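Local coordinates for protein 3-hydroxyisobutyryl-CoA hydrolase (Mycobacterium thermoresistibile, PDB 4HDT) that probably hydrolyses 3-hydroxy-2-methylpropanoyl-CoA to 3-hydroxy-2-methylpropanoate and free CoA, and binds zinc ions, at residues R227-E232 and A251-E256. Residues are numbered along the deposited sequence; the frame is centred on the assembly and turned at random.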
loop_
_atom_site.group_PDB
_atom_site.type_symbol
_atom_site.label_atom_id
_atom_site.label_comp_id
_atom_site.label_asym_id
_atom_site.label_seq_id
_atom_site.Cartn_x
_atom_site.Cartn_y
_atom_site.Cartn_z
ATOM N N ARG A 227 -6.602 12.777 15.495
ATOM C CA ARG A 227 -7.010 11.492 16.076
ATOM C C ARG A 227 -8.289 11.529 16.928
ATOM O O ARG A 227 -9.027 10.551 16.992
ATOM C CB ARG A 227 -5.898 10.861 16.920
ATOM C CG ARG A 227 -6.284 9.431 17.306
ATOM C CD ARG A 227 -5.135 8.667 17.847
ATOM N NE ARG A 227 -5.566 7.523 18.637
ATOM C CZ ARG A 227 -4.724 6.777 19.325
ATOM N NH1 ARG A 227 -3.425 7.081 19.313
ATOM N NH2 ARG A 227 -5.179 5.764 20.037
ATOM N N SER A 228 -8.530 12.647 17.601
ATOM C CA SER A 228 -9.671 12.750 18.483
ATOM C C SER A 228 -10.969 12.470 17.724
ATOM O O SER A 228 -11.763 11.617 18.136
ATOM C CB SER A 228 -9.738 14.148 19.110
ATOM O OG SER A 228 -9.665 15.170 18.104
ATOM N N TRP A 229 -11.182 13.174 16.608
ATOM C CA TRP A 229 -12.451 13.036 15.859
ATOM C C TRP A 229 -12.463 11.785 14.973
ATOM O O TRP A 229 -13.520 11.204 14.712
ATOM C CB TRP A 229 -12.831 14.293 15.044
ATOM C CG TRP A 229 -11.890 14.719 13.943
ATOM C CD1 TRP A 229 -10.965 15.705 14.016
ATOM C CD2 TRP A 229 -11.794 14.183 12.618
ATOM N NE1 TRP A 229 -10.291 15.825 12.857
ATOM C CE2 TRP A 229 -10.786 14.915 11.958
ATOM C CE3 TRP A 229 -12.482 13.200 11.903
ATOM C CZ2 TRP A 229 -10.435 14.666 10.639
ATOM C CZ3 TRP A 229 -12.129 12.959 10.611
ATOM C CH2 TRP A 229 -11.117 13.687 9.985
ATOM N N ILE A 230 -11.290 11.361 14.525
ATOM C CA ILE A 230 -11.180 10.072 13.837
ATOM C C ILE A 230 -11.629 8.939 14.759
ATOM O O ILE A 230 -12.496 8.166 14.405
ATOM C CB ILE A 230 -9.753 9.862 13.280
ATOM C CG1 ILE A 230 -9.506 10.816 12.116
ATOM C CG2 ILE A 230 -9.587 8.427 12.785
ATOM C CD1 ILE A 230 -8.049 10.957 11.680
ATOM N N ASP A 231 -11.067 8.875 15.962
ATOM C CA ASP A 231 -11.440 7.817 16.909
ATOM C C ASP A 231 -12.915 7.931 17.326
ATOM O O ASP A 231 -13.577 6.913 17.536
ATOM C CB ASP A 231 -10.552 7.887 18.144
ATOM C CG ASP A 231 -9.163 7.374 17.900
ATOM O OD1 ASP A 231 -8.813 7.017 16.742
ATOM O OD2 ASP A 231 -8.398 7.315 18.900
ATOM N N GLU A 232 -13.430 9.158 17.417
ATOM C CA GLU A 232 -14.831 9.405 17.729
ATOM C C GLU A 232 -15.758 8.834 16.674
ATOM O O GLU A 232 -16.791 8.282 16.983
ATOM C CB GLU A 232 -15.073 10.923 17.803
ATOM C CG GLU A 232 -16.520 11.414 17.977
ATOM C CD GLU A 232 -16.663 12.930 17.893
ATOM O OE1 GLU A 232 -15.604 13.594 17.771
ATOM O OE2 GLU A 232 -17.808 13.454 17.995
ATOM N N ALA A 251 -17.750 19.641 11.843
ATOM C CA ALA A 251 -16.497 20.408 11.783
ATOM C C ALA A 251 -15.858 20.141 10.436
ATOM O O ALA A 251 -16.140 19.109 9.797
ATOM C CB ALA A 251 -15.551 20.017 12.882
ATOM N N PRO A 252 -15.031 21.084 9.970
ATOM C CA PRO A 252 -14.587 20.986 8.580
ATOM C C PRO A 252 -13.793 19.717 8.220
ATOM O O PRO A 252 -14.075 19.121 7.164
ATOM C CB PRO A 252 -13.739 22.258 8.403
ATOM C CG PRO A 252 -14.314 23.209 9.361
ATOM C CD PRO A 252 -14.700 22.400 10.559
ATOM N N ALA A 253 -12.825 19.293 9.033
ATOM C CA ALA A 253 -12.004 18.149 8.631
ATOM C C ALA A 253 -12.820 16.855 8.544
ATOM O O ALA A 253 -12.644 16.043 7.612
ATOM C CB ALA A 253 -10.799 17.960 9.549
ATOM N N ALA A 254 -13.683 16.626 9.532
ATOM C CA ALA A 254 -14.624 15.505 9.503
ATOM C C ALA A 254 -15.568 15.574 8.289
ATOM O O ALA A 254 -15.829 14.561 7.666
ATOM C CB ALA A 254 -15.398 15.432 10.826
ATOM N N GLY A 255 -16.095 16.764 7.979
ATOM C CA GLY A 255 -17.002 16.926 6.831
ATOM C C GLY A 255 -16.315 16.597 5.540
ATOM O O GLY A 255 -16.923 15.984 4.656
ATOM N N GLU A 256 -15.067 17.030 5.419
ATOM C CA GLU A 256 -14.226 16.740 4.279
ATOM C C GLU A 256 -14.005 15.247 4.122
ATOM O O GLU A 256 -14.038 14.709 2.997
ATOM C CB GLU A 256 -12.862 17.387 4.416
#
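The indole of Trp229 lies against the first turn of helix 252-261, its flat face turned to Ala254 and to the peptide link between Ala253 and Ala254. CB of Ala254 stands over the six-membered ring, 4.2 Å from its centroid and 26° off the ring normal, a CH-pi contact. The backbone of that turn comes down on the same face: CZ3 of Trp229 is 3.7 Å from CA of Ala254, and CH2 of Trp229 is 3.7 Å from O of Ala253. CB of Ala253 approaches CZ2 of Trp229 obliquely at 3.5 Å, on the side of the indole that carries NE1. With chi1 at 62°, CG of Trp229 is tucked in between its own N and C, and chi2 of -100° turns one face of the indole to Ala254. On the opposite face CG1 of the following residue, Ile230, lies near the rim. NE1 of Trp229 is spent on OE1 of Gln226, a hydrogen bond that should limit the ring's rotation. Leu246 of helix 239-249 also touches both Trp229 and Ala254. This is apolar helix-helix packing, an aromatic plate on small alanines, joining two short helices in the helical region of a crotonase-like fold, away from the zinc sites.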